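Local coordinates for (S)-2-haloacid dehalogenase 4A (PDB 2NO4), which hydrolyses short-chain (S)-2-haloalkanoic acids to the corresponding (R)-2-hydroxyalkanoic acids, releasing halide with inversion of configuration, at residues V18-G23 against F183-A188; A125-G130 against I159-P164; T201-R206 against A216-Q221. All blocks are in the same frame, centred on the assembly; numbering follows the deposited sequence. Where two conformers were deposited one is given.

Contact 1: V18-G23 against F183-A188. With SO4 (sulfate ion), chain H.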
# COMPACT_ATOMS: atom_id res chain seq x y z
N VAL B 18 13.61 -13.87 -14.24
CA VAL B 18 12.44 -14.05 -13.42
C VAL B 18 11.56 -12.80 -13.55
O VAL B 18 12.04 -11.65 -13.35
CB VAL B 18 12.82 -14.32 -11.92
CG1 VAL B 18 11.56 -14.47 -11.10
CG2 VAL B 18 13.70 -15.60 -11.82
N PHE B 19 10.31 -13.04 -13.94
CA PHE B 19 9.36 -12.03 -14.30
C PHE B 19 8.22 -11.86 -13.28
O PHE B 19 7.60 -12.82 -12.87
CB PHE B 19 8.71 -12.40 -15.65
CG PHE B 19 9.61 -12.15 -16.82
CD1 PHE B 19 10.52 -13.13 -17.26
CD2 PHE B 19 9.61 -10.91 -17.43
CE1 PHE B 19 11.38 -12.87 -18.32
CE2 PHE B 19 10.49 -10.63 -18.52
CZ PHE B 19 11.36 -11.63 -18.94
N ASP B 20 7.94 -10.61 -12.94
CA ASP B 20 6.66 -10.22 -12.38
C ASP B 20 5.55 -10.50 -13.39
O ASP B 20 5.79 -10.49 -14.61
CB ASP B 20 6.74 -8.72 -12.01
CG ASP B 20 5.44 -8.17 -11.51
OD1 ASP B 20 5.12 -8.47 -10.35
OD2 ASP B 20 4.75 -7.44 -12.27
N ALA B 21 4.35 -10.82 -12.92
CA ALA B 21 3.22 -11.04 -13.83
C ALA B 21 2.32 -9.81 -14.01
O ALA B 21 2.28 -9.22 -15.09
CB ALA B 21 2.42 -12.26 -13.41
N TYR B 22 1.63 -9.41 -12.93
CA TYR B 22 0.56 -8.42 -13.00
C TYR B 22 1.16 -7.02 -13.08
O TYR B 22 1.69 -6.50 -12.08
CB TYR B 22 -0.39 -8.56 -11.78
CG TYR B 22 -1.17 -9.86 -11.88
CD1 TYR B 22 -2.24 -9.97 -12.79
CD2 TYR B 22 -0.79 -10.99 -11.14
CE1 TYR B 22 -2.97 -11.17 -12.92
CE2 TYR B 22 -1.49 -12.20 -11.28
CZ TYR B 22 -2.57 -12.29 -12.17
OH TYR B 22 -3.28 -13.48 -12.30
N GLY B 23 1.09 -6.44 -14.26
CA GLY B 23 1.70 -5.11 -14.51
C GLY B 23 2.91 -5.15 -15.43
O GLY B 23 3.26 -4.14 -16.05
N PHE B 183 15.94 -9.97 -12.59
CA PHE B 183 14.56 -9.83 -12.13
C PHE B 183 13.89 -8.68 -12.85
O PHE B 183 14.36 -7.54 -12.79
CB PHE B 183 14.48 -9.61 -10.61
CG PHE B 183 13.03 -9.60 -10.09
CD1 PHE B 183 12.38 -10.80 -9.84
CD2 PHE B 183 12.33 -8.40 -9.88
CE1 PHE B 183 11.04 -10.85 -9.38
CE2 PHE B 183 10.98 -8.42 -9.40
CZ PHE B 183 10.35 -9.65 -9.15
N VAL B 184 12.77 -8.97 -13.51
CA VAL B 184 12.11 -7.98 -14.40
C VAL B 184 10.71 -7.59 -13.90
O VAL B 184 9.85 -8.44 -13.73
CB VAL B 184 12.01 -8.49 -15.88
CG1 VAL B 184 11.36 -7.43 -16.76
CG2 VAL B 184 13.42 -8.85 -16.41
N SER B 185 10.48 -6.30 -13.69
CA SER B 185 9.15 -5.85 -13.20
C SER B 185 8.85 -4.42 -13.62
O SER B 185 9.76 -3.60 -13.79
CB SER B 185 9.08 -5.99 -11.65
OG SER B 185 7.77 -5.67 -11.16
N SER B 186 7.56 -4.10 -13.77
CA SER B 186 7.10 -2.71 -13.87
C SER B 186 6.76 -2.09 -12.52
O SER B 186 6.47 -0.89 -12.45
CB SER B 186 5.87 -2.63 -14.77
OG SER B 186 6.21 -3.01 -16.08
N ASN B 187 6.74 -2.90 -11.46
CA ASN B 187 6.30 -2.40 -10.15
C ASN B 187 7.49 -2.00 -9.32
O ASN B 187 8.28 -2.85 -8.96
CB ASN B 187 5.48 -3.48 -9.42
CG ASN B 187 4.26 -3.89 -10.24
OD1 ASN B 187 3.53 -3.04 -10.74
ND2 ASN B 187 4.07 -5.18 -10.43
N ALA B 188 7.62 -0.70 -9.04
CA ALA B 188 8.78 -0.16 -8.32
C ALA B 188 9.02 -0.78 -6.93
O ALA B 188 10.17 -0.96 -6.56
CB ALA B 188 8.72 1.39 -8.24
S SO4 H . 2.54 -9.83 -9.22
O1 SO4 H . 2.61 -10.60 -10.44
O2 SO4 H . 1.20 -9.87 -8.65
O3 SO4 H . 3.53 -10.25 -8.25
O4 SO4 H . 2.82 -8.46 -9.64
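With CG anti to the backbone N (chi1 176°), the carboxylate of the nucleophile Asp-20 is carried off the strand end, and Asp-20 CB packs 3.3 Å from Ser-185 OG. Asn-187 sends its amide back: CG lies anti to the carbonyl carbon (chi1 -58°), and ND2 donates to Tyr-22 O at 3.2 Å. An amide suits this place because that bond is straight (170°), with the acceptor in its plane. The Asp-20 carboxylate and Asn-187 amide cross at a right angle. Asp-20 OD2 is hydrogen-bonded to Thr-24 OG1 and OD1 forms a salt bridge with Lys-161. Gly-23 adopts backbone angles that would jam a CB against the preceding carbonyl. Ala-21 N and Tyr-22 N donate to O1 of a sulfate, probably from the crystallisation liquor, consistent with their binding of the haloacid. Behind the site the strands run parallel: Val-184 N bonds to Val-18 O at 2.8 Å and Asp-20 N to Val-184 O at 3.0 Å. Phe-19 and Val-184 lie together on one face, Phe-19 CE2 3.7 Å from Val-184 CB; Val-18 and Phe-183 lie on the other. Strand 123-128 flanks Val-18 and Phe-19, while helix 188-197 packs on Phe-183 and Ser-185.

Contact 2: A125-G130 against I159-P164. With SO4 (sulfate ion), chain H.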
# COMPACT_ATOMS: atom_id res chain seq x y z
N ALA B 125 11.14 -17.80 -15.79
CA ALA B 125 10.16 -18.11 -14.75
C ALA B 125 9.33 -16.87 -14.40
O ALA B 125 9.77 -15.73 -14.64
CB ALA B 125 10.88 -18.68 -13.48
N ILE B 126 8.13 -17.09 -13.89
CA ILE B 126 7.34 -16.01 -13.27
C ILE B 126 7.46 -16.16 -11.73
O ILE B 126 7.50 -17.29 -11.20
CB ILE B 126 5.86 -16.05 -13.76
CG1 ILE B 126 5.77 -15.50 -15.20
CG2 ILE B 126 4.90 -15.27 -12.80
CD1 ILE B 126 4.42 -15.66 -15.83
N LEU B 127 7.56 -15.03 -11.02
CA LEU B 127 7.40 -14.99 -9.56
C LEU B 127 6.31 -13.93 -9.27
O LEU B 127 6.49 -12.71 -9.55
CB LEU B 127 8.73 -14.65 -8.87
CG LEU B 127 8.64 -14.51 -7.34
CD1 LEU B 127 8.32 -15.92 -6.72
CD2 LEU B 127 9.90 -13.85 -6.74
N SER B 128 5.17 -14.40 -8.77
CA SER B 128 3.96 -13.57 -8.70
C SER B 128 3.26 -13.67 -7.35
O SER B 128 3.20 -14.75 -6.74
CB SER B 128 2.98 -14.03 -9.80
OG SER B 128 1.79 -13.23 -9.77
N ASN B 129 2.66 -12.57 -6.91
CA ASN B 129 1.65 -12.63 -5.82
C ASN B 129 0.42 -13.48 -6.15
O ASN B 129 -0.26 -13.92 -5.24
CB ASN B 129 1.13 -11.22 -5.46
CG ASN B 129 2.19 -10.35 -4.81
OD1 ASN B 129 3.04 -10.83 -4.04
ND2 ASN B 129 2.12 -9.04 -5.08
N GLY B 130 0.12 -13.64 -7.44
CA GLY B 130 -1.12 -14.28 -7.87
C GLY B 130 -1.03 -15.77 -7.50
O GLY B 130 0.03 -16.38 -7.62
N ILE B 159 2.94 -15.58 1.88
CA ILE B 159 3.75 -14.41 2.17
C ILE B 159 3.87 -13.61 0.86
O ILE B 159 4.31 -14.15 -0.14
CB ILE B 159 5.18 -14.84 2.59
CG1 ILE B 159 5.17 -15.54 3.95
CG2 ILE B 159 6.12 -13.60 2.69
CD1 ILE B 159 6.50 -16.14 4.27
N TYR B 160 3.48 -12.33 0.88
CA TYR B 160 3.50 -11.50 -0.33
C TYR B 160 4.80 -10.72 -0.52
O TYR B 160 5.52 -10.47 0.44
CB TYR B 160 2.31 -10.54 -0.30
CG TYR B 160 0.99 -11.20 -0.63
CD1 TYR B 160 -0.04 -11.25 0.30
CD2 TYR B 160 0.76 -11.73 -1.92
CE1 TYR B 160 -1.26 -11.81 -0.03
CE2 TYR B 160 -0.46 -12.28 -2.25
CZ TYR B 160 -1.45 -12.32 -1.31
OH TYR B 160 -2.64 -12.87 -1.63
N LYS B 161 5.08 -10.33 -1.76
CA LYS B 161 6.15 -9.38 -2.05
C LYS B 161 5.82 -8.07 -1.29
O LYS B 161 4.64 -7.77 -1.08
CB LYS B 161 6.16 -9.08 -3.56
CG LYS B 161 6.52 -10.23 -4.44
CD LYS B 161 6.04 -9.88 -5.86
CE LYS B 161 6.67 -10.77 -6.90
NZ LYS B 161 6.33 -10.23 -8.30
N PRO B 162 6.85 -7.27 -0.95
CA PRO B 162 8.31 -7.47 -1.21
C PRO B 162 9.09 -8.12 -0.05
O PRO B 162 10.26 -7.79 0.17
CB PRO B 162 8.81 -6.02 -1.40
CG PRO B 162 7.88 -5.18 -0.55
CD PRO B 162 6.58 -5.94 -0.34
N ASP B 163 8.42 -8.98 0.72
CA ASP B 163 9.07 -9.69 1.83
C ASP B 163 10.15 -10.55 1.21
O ASP B 163 9.87 -11.24 0.23
CB ASP B 163 8.06 -10.62 2.52
CG ASP B 163 8.61 -11.26 3.76
OD1 ASP B 163 9.53 -12.11 3.65
OD2 ASP B 163 8.18 -10.86 4.85
N PRO B 164 11.40 -10.50 1.76
CA PRO B 164 12.47 -11.26 1.11
C PRO B 164 12.24 -12.78 0.98
O PRO B 164 12.81 -13.39 0.07
CB PRO B 164 13.69 -10.96 1.98
CG PRO B 164 13.08 -10.54 3.38
CD PRO B 164 11.89 -9.76 2.94
S SO4 H . 2.54 -9.83 -9.22
O1 SO4 H . 2.61 -10.60 -10.44
O2 SO4 H . 1.20 -9.87 -8.65
O3 SO4 H . 3.53 -10.25 -8.25
O4 SO4 H . 2.82 -8.46 -9.64
O HOH W 1 2.61 -7.28 -2.87
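The haloacid-binding end of strand 123-128 in the HAD-type Rossmann fold meets the loop bearing Lys-161, a residue considered important for catalysis. Lys-161 stretches out beyond CG, and its NZ donates two hydrogen bonds, to Leu-127 O at 2.8 Å, tilted 31° from the carbonyl plane, and to sulfate O3 at 2.8 Å. A long unbranched chain suits the place, carrying NZ from the loop to the strand end; on the way Lys-161 CG passes 3.6 Å from Asn-129 OD1. Asn-129 ties down the base of that lysine. Its OD1 accepts from Lys-161 N at 3.1 Å, the donor lying in the carbonyl plane, while water 1 links ND2, by a weak bond, to Lys-161 O. The same OD1 sits at the edge of the Tyr-160 ring, 3.2 Å from CD2, with amide and ring nearly perpendicular (85°). Ser-128 OG donates to sulfate O1 at 2.8 Å and accepts from Gly-130 N, an ST turn; Asn-129 N adds a straight bond to sulfate O3 (169°). Because NZ joins a strand-end carbonyl, the anion and, through salt bridges, the carboxylates of Asp-20 and Asp-190, the lysine ties its loop to the nucleophile's site.

Contact 3: T201-R206 against A216-Q221. With SO4 (sulfate ion), chain L.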
# COMPACT_ATOMS: atom_id res chain seq x y z
N THR B 201 18.19 -6.18 -11.06
CA THR B 201 16.84 -5.67 -11.37
C THR B 201 16.76 -4.85 -12.64
O THR B 201 17.61 -4.01 -12.92
CB THR B 201 16.26 -4.88 -10.17
OG1 THR B 201 17.22 -3.90 -9.76
CG2 THR B 201 16.00 -5.84 -9.01
N VAL B 202 15.71 -5.11 -13.40
CA VAL B 202 15.43 -4.37 -14.61
C VAL B 202 13.98 -3.91 -14.57
O VAL B 202 13.04 -4.73 -14.49
CB VAL B 202 15.65 -5.22 -15.86
CG1 VAL B 202 15.21 -4.44 -17.15
CG2 VAL B 202 17.11 -5.71 -15.90
N ARG B 203 13.81 -2.60 -14.57
CA ARG B 203 12.48 -2.00 -14.64
C ARG B 203 11.98 -1.86 -16.09
O ARG B 203 12.71 -1.38 -16.96
CB ARG B 203 12.51 -0.62 -13.99
CG ARG B 203 11.17 0.05 -14.16
CD ARG B 203 10.88 1.00 -13.12
NE ARG B 203 9.49 1.43 -13.20
CZ ARG B 203 9.00 2.42 -12.47
NH1 ARG B 203 9.79 3.08 -11.64
NH2 ARG B 203 7.74 2.79 -12.61
N ILE B 204 10.75 -2.32 -16.34
CA ILE B 204 10.00 -1.93 -17.54
C ILE B 204 9.17 -0.70 -17.16
O ILE B 204 8.21 -0.81 -16.41
CB ILE B 204 9.08 -3.05 -18.08
CG1 ILE B 204 9.78 -4.43 -18.05
CG2 ILE B 204 8.59 -2.72 -19.51
CD1 ILE B 204 11.02 -4.54 -18.92
N ASN B 205 9.62 0.46 -17.64
CA ASN B 205 8.98 1.74 -17.35
C ASN B 205 8.41 2.24 -18.67
O ASN B 205 9.07 2.94 -19.45
CB ASN B 205 10.00 2.71 -16.74
CG ASN B 205 9.35 3.94 -16.13
OD1 ASN B 205 8.17 4.25 -16.40
ND2 ASN B 205 10.11 4.65 -15.32
N ARG B 206 7.18 1.80 -18.95
CA ARG B 206 6.55 2.09 -20.25
C ARG B 206 6.23 3.58 -20.45
O ARG B 206 6.37 4.08 -21.56
CB ARG B 206 5.28 1.27 -20.38
CG ARG B 206 5.56 -0.20 -20.66
CD ARG B 206 4.31 -1.01 -20.82
NE ARG B 206 4.74 -2.38 -20.99
CZ ARG B 206 4.87 -3.28 -20.01
NH1 ARG B 206 4.58 -2.95 -18.75
NH2 ARG B 206 5.33 -4.48 -20.30
N ALA B 216 17.57 0.82 -3.51
CA ALA B 216 17.85 -0.42 -4.22
C ALA B 216 17.97 -0.10 -5.73
O ALA B 216 16.99 -0.25 -6.50
CB ALA B 216 16.77 -1.53 -3.95
N PRO B 217 19.18 0.35 -6.15
CA PRO B 217 19.31 0.79 -7.55
C PRO B 217 19.03 -0.31 -8.58
O PRO B 217 19.33 -1.50 -8.35
CB PRO B 217 20.79 1.22 -7.68
CG PRO B 217 21.32 1.26 -6.29
CD PRO B 217 20.44 0.46 -5.40
N LEU B 218 18.48 0.11 -9.72
CA LEU B 218 18.24 -0.78 -10.84
C LEU B 218 19.54 -1.05 -11.57
O LEU B 218 20.42 -0.19 -11.62
CB LEU B 218 17.26 -0.13 -11.81
CG LEU B 218 15.90 0.26 -11.22
CD1 LEU B 218 15.22 1.16 -12.22
CD2 LEU B 218 15.04 -1.04 -10.96
N LYS B 219 19.67 -2.26 -12.08
CA LYS B 219 20.73 -2.54 -13.04
C LYS B 219 20.46 -1.85 -14.38
O LYS B 219 21.41 -1.32 -14.97
CB LYS B 219 20.92 -4.05 -13.25
CG LYS B 219 21.79 -4.67 -12.21
CD LYS B 219 23.21 -4.15 -12.35
CE LYS B 219 24.19 -5.02 -11.57
NZ LYS B 219 24.03 -4.85 -10.08
N HIS B 220 19.20 -1.82 -14.81
CA HIS B 220 18.81 -1.18 -16.04
C HIS B 220 17.33 -0.82 -15.97
O HIS B 220 16.59 -1.38 -15.19
CB HIS B 220 19.10 -2.06 -17.27
CG HIS B 220 19.63 -1.30 -18.47
ND1 HIS B 220 18.86 -0.47 -19.25
CD2 HIS B 220 20.87 -1.29 -19.03
CE1 HIS B 220 19.59 0.03 -20.23
NE2 HIS B 220 20.82 -0.44 -20.11
N GLN B 221 16.94 0.10 -16.82
CA GLN B 221 15.54 0.46 -17.09
C GLN B 221 15.35 0.56 -18.61
O GLN B 221 16.18 1.15 -19.31
CB GLN B 221 15.19 1.80 -16.46
CG GLN B 221 13.75 2.28 -16.73
CD GLN B 221 13.40 3.49 -15.89
OE1 GLN B 221 12.69 3.38 -14.90
NE2 GLN B 221 13.92 4.64 -16.26
S SO4 L . 5.58 -4.07 -24.16
O1 SO4 L . 5.05 -5.38 -24.60
O2 SO4 L . 4.51 -3.09 -23.81
O3 SO4 L . 6.44 -4.33 -23.04
O4 SO4 L . 6.27 -3.40 -25.25
O HOH W 2 16.10 -2.56 -7.59
O HOH W 3 20.21 -4.41 -9.30
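Gln-221 reaches from its strand toward Asn-205 with CG anti to the backbone N (chi1 178°) and the chain extended onward. CB passes 4.1 Å from Arg-203 O; CG is the next to touch, 3.8 Å from both that oxygen and Asn-205 CB. Gln-221 CD is 3.5 Å from Asn-205 ND2, and OE1 receives the hydrogen bond from Asn-205 ND2 at 2.9 Å. ND2 comes from above the Gln-221 carbonyl plane, 60° out of it and not on a lone pair, although OE1 lies in the plane of the Asn-205 amide. OE1 also meets Arg-203 CD, since the two long chains run side by side in the same direction. Glutamine fits here because it has the length to span to Asn-205 and an uncharged oxygen to offer it. Over the centre of the Arg-203 guanidinium sits Asn-205 ND2, while Asn-205 OD1 is bound by the backbone N of Asn-209.

These side chains decorate the outer border of the parallel Rossmann-like sheet, where strand 220-222 is the last strand of this chain and pairs with strand 200-204. Arg-203 N donates to His-220 O at 3.1 Å. Thr-201 O takes Lys-219 N at 2.8 Å and, more weakly, His-220 N. Leu-218 lays CD1 on Arg-203 CB (3.7 Å) and CD2 near Thr-201 OG1, so its branched end suits the seam beside helix 188-197. Water 2 lies between Thr-201 OG1 and Ala-216 O, and water 3 bridges Thr-201 N to Pro-217 O.

All three contacts reach one parallel sheet, with strands 16-19 and 181-185 of contact 1 in its middle. Contact 2 lies on one flank, joined by a backbone hydrogen bond from Leu-127 N to Phe-19 O (2.9 Å); contact 3 lies on the other, joined by one from Val-202 N to Phe-183 O (2.8 Å). Each flanking centre is about 10 Å from that of contact 1; those of contacts 2 and 3 are about 17 Å apart. Contacts 1 and 2 share the active-site sulfate, which the Lys-161 loop also binds, and a salt bridge, Asp-20 OD1 to Lys-161 NZ. Contact 3 binds another sulfate through Arg-206; its Ile-204 O is hydrogen-bonded to Ser-186 OG.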